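Local atomic coordinates of probable branched-chain amino acid ABC transporter, amino acid binding protein (Thermus thermophilus, PDB entry 3LKB), a protein that probably binds branched-chain amino acids, valine among them, for uptake by an ABC transporter. Residues A212-D217 / M225-A230; P236-I239 / A245-G248. The protein carries 2 engineered substitutions. All blocks are in the same frame, centred on the assembly; numbering follows the deposited sequence.

Contact 1. Residues A212-D217 / M225-A230; sequences ANILKD and MRHLGA
One face of the His227 imidazole carries a methyl of the helix: Leu215 CD2 lies over it, 3.9 Å from the ring centroid and 23° off the normal. This CH-pi contact is displaced from the centre toward the CG–CD2 side of the ring, with Leu215 CD2 nearest to His227 CG at 3.6 Å. Ile214 comes in obliquely, its CG2 lying 4.1 Å from His227 NE2. The ring also meets that of His204, the planes turned by about 20°, while Val202 and Phe249 add further packing.

The histidine reaches across from strand 226-229 with its ring anti to the carbonyl carbon (chi1 -55°), and its side chain and that of Leu215 run antiparallel, overlapping where CD2 meets the ring. In Leu215 CD1 continues the extended chain, which leaves CD2 as the branch that settles on the imidazole. Branched aliphatic residues suit this inner side of helix 208-220 because their methyls can cover a flat ring as the helix lies on the sheet. An alanine in place of His227 would probably leave Leu215 CD2 without its ring face and open a gap between helix and strand.

The contact is apolar in character, mainly van der Waals with a CH-pi component. NE2 is buried without a hydrogen-bonding partner in the model, an environment that would be costly for a charged imidazolium and is therefore consistent with a neutral ring used mainly as a packing surface.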
ATOM      1  N   ALA A 212     -15.487  -5.418  -3.653  1.00  8.89           N
ATOM      2  CA  ALA A 212     -15.385  -5.327  -5.102  1.00  9.73           C
ATOM      3  C   ALA A 212     -15.329  -6.706  -5.769  1.00 10.77           C
ATOM      4  O   ALA A 212     -15.995  -6.964  -6.827  1.00 11.91           O
ATOM      5  CB  ALA A 212     -14.150  -4.498  -5.479  1.00  9.21           C
ATOM      6  N   ASN A 213     -14.531  -7.596  -5.187  1.00 10.47           N
ATOM      7  CA  ASN A 213     -14.432  -8.947  -5.725  1.00 11.37           C
ATOM      8  C   ASN A 213     -15.771  -9.699  -5.696  1.00 11.36           C
ATOM      9  O   ASN A 213     -16.152 -10.408  -6.656  1.00 12.20           O
ATOM     10  CB  ASN A 213     -13.362  -9.729  -4.961  1.00 11.45           C
ATOM     11  CG  ASN A 213     -11.964  -9.236  -5.276  1.00 12.43           C
ATOM     12  OD1 ASN A 213     -11.699  -8.743  -6.389  1.00 14.06           O
ATOM     13  ND2 ASN A 213     -11.058  -9.344  -4.289  1.00  9.57           N
ATOM     14  N   ILE A 214     -16.475  -9.568  -4.579  1.00 11.54           N
ATOM     15  CA  ILE A 214     -17.785 -10.174  -4.457  1.00 11.33           C
ATOM     16  C   ILE A 214     -18.754  -9.602  -5.527  1.00 11.76           C
ATOM     17  O   ILE A 214     -19.445 -10.379  -6.186  1.00 12.73           O
ATOM     18  CB  ILE A 214     -18.330 -10.029  -3.018  1.00 11.63           C
ATOM     19  CG1 ILE A 214     -17.568 -10.976  -2.089  1.00  9.15           C
ATOM     20  CG2 ILE A 214     -19.826 -10.318  -2.982  1.00 11.53           C
ATOM     21  CD1 ILE A 214     -17.740 -10.681  -0.625  1.00  9.69           C
ATOM     22  N   LEU A 215     -18.774  -8.276  -5.724  1.00 10.29           N
ATOM     23  CA  LEU A 215     -19.673  -7.639  -6.698  1.00 10.58           C
ATOM     24  C   LEU A 215     -19.355  -8.073  -8.110  1.00 11.65           C
ATOM     25  O   LEU A 215     -20.247  -8.346  -8.884  1.00 11.64           O
ATOM     26  CB  LEU A 215     -19.558  -6.091  -6.645  1.00  9.93           C
ATOM     27  CG  LEU A 215     -19.765  -5.424  -5.289  1.00  7.61           C
ATOM     28  CD1 LEU A 215     -19.589  -3.880  -5.331  1.00  3.71           C
ATOM     29  CD2 LEU A 215     -21.081  -5.842  -4.702  1.00  2.29           C
ATOM     30  N   LYS A 216     -18.066  -8.122  -8.441  1.00 12.95           N
ATOM     31  CA  LYS A 216     -17.638  -8.590  -9.748  1.00 14.70           C
ATOM     32  C   LYS A 216     -18.186  -9.981 -10.018  1.00 14.89           C
ATOM     33  O   LYS A 216     -18.746 -10.230 -11.054  1.00 15.25           O
ATOM     34  CB  LYS A 216     -16.108  -8.540  -9.857  1.00 14.35           C
ATOM     35  CG  LYS A 216     -15.656  -7.172 -10.350  1.00 17.25           C
ATOM     36  CD  LYS A 216     -14.396  -6.691  -9.753  1.00 20.22           C
ATOM     37  CE  LYS A 216     -13.154  -7.206 -10.452  1.00 26.35           C
ATOM     38  NZ  LYS A 216     -11.943  -6.549  -9.785  1.00 25.80           N
ATOM     39  N   ASP A 217     -18.049 -10.877  -9.057  1.00 16.31           N
ATOM     40  CA  ASP A 217     -18.581 -12.220  -9.218  1.00 18.03           C
ATOM     41  C   ASP A 217     -20.122 -12.218  -9.280  1.00 18.35           C
ATOM     42  O   ASP A 217     -20.688 -12.876 -10.150  1.00 18.48           O
ATOM     43  CB  ASP A 217     -18.057 -13.105  -8.093  1.00 18.26           C
ATOM     44  CG  ASP A 217     -16.620 -13.540  -8.329  1.00 23.26           C
ATOM     45  OD1 ASP A 217     -16.175 -13.523  -9.512  1.00 28.35           O
ATOM     46  OD2 ASP A 217     -15.934 -13.886  -7.329  1.00 27.50           O
ATOM     47  N   MET A 225     -29.461 -10.164  -5.862  1.00 23.00           N
ATOM     48  CA  MET A 225     -29.378  -9.686  -4.500  1.00 21.29           C
ATOM     49  C   MET A 225     -28.828  -8.272  -4.546  1.00 20.00           C
ATOM     50  O   MET A 225     -27.969  -7.939  -5.375  1.00 18.86           O
ATOM     51  CB  MET A 225     -28.430 -10.513  -3.637  1.00 21.52           C
ATOM     52  CG  MET A 225     -28.323 -12.001  -3.933  1.00 23.28           C
ATOM     53  SD  MET A 225     -26.989 -12.705  -2.947  1.00 15.25           S
ATOM     54  CE  MET A 225     -25.667 -11.871  -3.710  1.00 25.76           C
ATOM     55  N   ARG A 226     -29.329  -7.451  -3.647  1.00 18.07           N
ATOM     56  CA  ARG A 226     -28.820  -6.117  -3.450  1.00 17.34           C
ATOM     57  C   ARG A 226     -27.670  -6.104  -2.419  1.00 15.49           C
ATOM     58  O   ARG A 226     -27.744  -6.780  -1.379  1.00 15.18           O
ATOM     59  CB  ARG A 226     -29.976  -5.227  -3.018  1.00 17.64           C
ATOM     60  CG  ARG A 226     -29.565  -3.918  -2.421  1.00 23.23           C
ATOM     61  CD  ARG A 226     -29.279  -2.864  -3.499  1.00 29.13           C
ATOM     62  NE  ARG A 226     -30.438  -2.741  -4.364  1.00 32.90           N
ATOM     63  CZ  ARG A 226     -30.830  -1.616  -4.955  1.00 36.91           C
ATOM     64  NH1 ARG A 226     -30.172  -0.453  -4.811  1.00 33.51           N
ATOM     65  NH2 ARG A 226     -31.906  -1.671  -5.723  1.00 40.23           N
ATOM     66  N   HIS A 227     -26.612  -5.335  -2.717  1.00 13.41           N
ATOM     67  CA  HIS A 227     -25.513  -5.108  -1.780  1.00 10.99           C
ATOM     68  C   HIS A 227     -25.464  -3.712  -1.134  1.00 10.40           C
ATOM     69  O   HIS A 227     -25.672  -2.674  -1.776  1.00  9.95           O
ATOM     70  CB  HIS A 227     -24.163  -5.462  -2.410  1.00 11.12           C
ATOM     71  CG  HIS A 227     -24.091  -6.857  -2.952  1.00  9.79           C
ATOM     72  ND1 HIS A 227     -24.842  -7.271  -4.031  1.00  9.19           N
ATOM     73  CD2 HIS A 227     -23.333  -7.920  -2.590  1.00  7.05           C
ATOM     74  CE1 HIS A 227     -24.559  -8.536  -4.305  1.00  9.10           C
ATOM     75  NE2 HIS A 227     -23.658  -8.957  -3.431  1.00 10.51           N
ATOM     76  N   LEU A 228     -25.175  -3.719   0.165  1.00  9.32           N
ATOM     77  CA  LEU A 228     -25.087  -2.522   0.983  1.00  9.24           C
ATOM     78  C   LEU A 228     -23.846  -2.640   1.854  1.00  8.38           C
ATOM     79  O   LEU A 228     -23.279  -3.723   1.993  1.00  9.62           O
ATOM     80  CB  LEU A 228     -26.355  -2.348   1.856  1.00  8.96           C
ATOM     81  CG  LEU A 228     -27.718  -2.659   1.169  1.00  9.73           C
ATOM     82  CD1 LEU A 228     -27.994  -4.173   1.029  1.00  7.39           C
ATOM     83  CD2 LEU A 228     -28.858  -1.984   1.962  1.00  9.27           C
ATOM     84  N   GLY A 229     -23.417  -1.553   2.469  1.00  7.46           N
ATOM     85  CA  GLY A 229     -22.181  -1.597   3.223  1.00  6.76           C
ATOM     86  C   GLY A 229     -21.917  -0.383   4.059  1.00  7.41           C
ATOM     87  O   GLY A 229     -22.410   0.699   3.785  1.00  8.35           O
ATOM     88  N   ALA A 230     -21.138  -0.591   5.108  1.00  7.47           N
ATOM     89  CA  ALA A 230     -20.820   0.410   6.058  1.00  6.37           C
ATOM     90  C   ALA A 230     -19.615   1.220   5.585  1.00  7.18           C
ATOM     91  O   ALA A 230     -19.094   1.024   4.497  1.00  8.25           O
ATOM     92  CB  ALA A 230     -20.523  -0.253   7.324  1.00  6.02           C
TER

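Contact 2. Residues P236-I239 / A245-G248; sequences PDLI and AAEG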
ATOM      1  N   PRO A 236     -15.335   6.320  -3.922  1.00 10.16           N
ATOM      2  CA  PRO A 236     -14.607   6.191  -5.181  1.00 10.20           C
ATOM      3  C   PRO A 236     -13.649   5.035  -5.226  1.00 11.32           C
ATOM      4  O   PRO A 236     -13.413   4.504  -6.300  1.00 12.45           O
ATOM      5  CB  PRO A 236     -13.856   7.527  -5.277  1.00  9.25           C
ATOM      6  CG  PRO A 236     -14.687   8.463  -4.575  1.00  7.41           C
ATOM      7  CD  PRO A 236     -15.201   7.687  -3.367  1.00  8.92           C
ATOM      8  N   ASP A 237     -13.113   4.634  -4.083  1.00 12.27           N
ATOM      9  CA  ASP A 237     -12.351   3.393  -3.996  1.00 13.79           C
ATOM     10  C   ASP A 237     -13.132   2.169  -4.464  1.00 13.51           C
ATOM     11  O   ASP A 237     -12.624   1.401  -5.293  1.00 14.95           O
ATOM     12  CB  ASP A 237     -11.829   3.171  -2.576  1.00 14.10           C
ATOM     13  CG  ASP A 237     -11.545   4.486  -1.863  1.00 21.01           C
ATOM     14  OD1 ASP A 237     -10.345   4.845  -1.924  1.00 21.48           O
ATOM     15  OD2 ASP A 237     -12.545   5.189  -1.345  1.00 25.01           O
ATOM     16  N   LEU A 238     -14.350   1.956  -3.963  1.00 12.82           N
ATOM     17  CA  LEU A 238     -15.121   0.806  -4.435  1.00 12.12           C
ATOM     18  C   LEU A 238     -15.383   0.886  -5.939  1.00 12.04           C
ATOM     19  O   LEU A 238     -15.273  -0.107  -6.663  1.00 12.28           O
ATOM     20  CB  LEU A 238     -16.441   0.650  -3.673  1.00 12.65           C
ATOM     21  CG  LEU A 238     -17.217  -0.685  -3.747  1.00 14.69           C
ATOM     22  CD1 LEU A 238     -18.165  -0.854  -2.595  1.00 21.15           C
ATOM     23  CD2 LEU A 238     -18.122  -0.583  -4.888  1.00 21.14           C
ATOM     24  N   ILE A 239     -15.737   2.057  -6.425  1.00 11.70           N
ATOM     25  CA  ILE A 239     -16.002   2.202  -7.859  1.00 11.47           C
ATOM     26  C   ILE A 239     -14.773   1.856  -8.689  1.00 11.52           C
ATOM     27  O   ILE A 239     -14.866   1.172  -9.707  1.00 13.51           O
ATOM     28  CB  ILE A 239     -16.482   3.645  -8.202  1.00 11.68           C
ATOM     29  CG1 ILE A 239     -17.732   4.014  -7.355  1.00  9.42           C
ATOM     30  CG2 ILE A 239     -16.590   3.855  -9.736  1.00  8.47           C
ATOM     31  CD1 ILE A 239     -18.978   3.080  -7.547  1.00 10.59           C
ATOM     32  N   ALA A 245     -19.829  -3.106 -11.569  1.00 14.38           N
ATOM     33  CA  ALA A 245     -20.436  -4.085 -10.689  1.00 14.42           C
ATOM     34  C   ALA A 245     -20.883  -3.366  -9.433  1.00 13.46           C
ATOM     35  O   ALA A 245     -21.655  -3.913  -8.668  1.00 13.51           O
ATOM     36  CB  ALA A 245     -19.495  -5.306 -10.385  1.00 13.43           C
ATOM     37  N   ALA A 246     -20.410  -2.137  -9.249  1.00 12.96           N
ATOM     38  CA  ALA A 246     -20.829  -1.284  -8.094  1.00 13.73           C
ATOM     39  C   ALA A 246     -22.198  -0.601  -8.241  1.00 13.45           C
ATOM     40  O   ALA A 246     -22.802  -0.191  -7.275  1.00 12.68           O
ATOM     41  CB  ALA A 246     -19.773  -0.238  -7.780  1.00 13.11           C
ATOM     42  N   GLU A 247     -22.668  -0.455  -9.460  1.00 14.16           N
ATOM     43  CA  GLU A 247     -23.987   0.184  -9.688  1.00 14.51           C
ATOM     44  C   GLU A 247     -25.051  -0.250  -8.682  1.00 12.76           C
ATOM     45  O   GLU A 247     -25.320  -1.440  -8.535  1.00 13.30           O
ATOM     46  CB  GLU A 247     -24.488  -0.177 -11.091  1.00 14.55           C
ATOM     47  CG  GLU A 247     -25.579   0.742 -11.548  1.00 19.92           C
ATOM     48  CD  GLU A 247     -25.079   2.175 -11.788  1.00 25.53           C
ATOM     49  OE1 GLU A 247     -23.847   2.423 -11.969  1.00 27.49           O
ATOM     50  OE2 GLU A 247     -25.940   3.051 -11.793  1.00 27.30           O
ATOM     51  N   GLY A 248     -25.675   0.700  -8.004  1.00 11.75           N
ATOM     52  CA  GLY A 248     -26.760   0.367  -7.084  1.00  9.40           C
ATOM     53  C   GLY A 248     -26.291  -0.041  -5.691  1.00  8.46           C
ATOM     54  O   GLY A 248     -27.112  -0.245  -4.805  1.00  8.42           O
TER
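The methyl of Ala246 is held between Leu238 and Ile239 by van der Waals contact alone; residues 236-239 and 245-248 share no polar bond. Leu238 CD2 stands 3.3 Å from Ala246 CB, and Ile239 CD1 touches the same CB at 3.4 Å. The two methyls come at it from directions roughly at right angles, so CB sits in the notch between consecutive helix residues.

Each helix residue arrives by its own torsion: Leu238 holds CG anti to the backbone N (chi1 -164°), whereas Ile239 carries CG1 beside the N and anti to the carbonyl carbon. Both put the end of the side chain nearer the loop than its base. The fit is tight, and alanine suits it, its single methyl filling the notch between the two.

The chain then turns through Gly248, whose positive phi of 84° would bring any beta carbon into collision with the carbonyl oxygen of Glu247, hence the glycine. Glu247 is exposed, and its OE2 is hydrogen-bonded to the backbone N of Gly363.

The short helix folds back on the 3-10 turn and loop that follow it, a helix-to-strand connection of the alternating beta-alpha architecture of periplasmic binding protein lobes, here leading into strand 250-253.

Contacts 1 and 2 follow in series along the chain, their centres about 9 Å apart. Contact 1 closes the beta-alpha-beta unit of strand 201-205, helix 208-220 and strand 226-229; contact 2 lies in the next connection, from helix 236-242 toward strand 250-253. Strands 201-205, 226-229 and 250-253 run parallel as consecutive neighbours in one mixed sheet. The contacts also touch directly: Leu215 CD1 meets Leu238 CD2 at 3.6 Å, Ala245 CB packs on the backbone of helix 208-220 at Leu215 and Lys216, and a probable but weak hydrogen bond joins Arg226 NH1 to Gly248 O. Within one lobe they thus pack the elements flanking the loop that carries Tyr232 of the valine pocket.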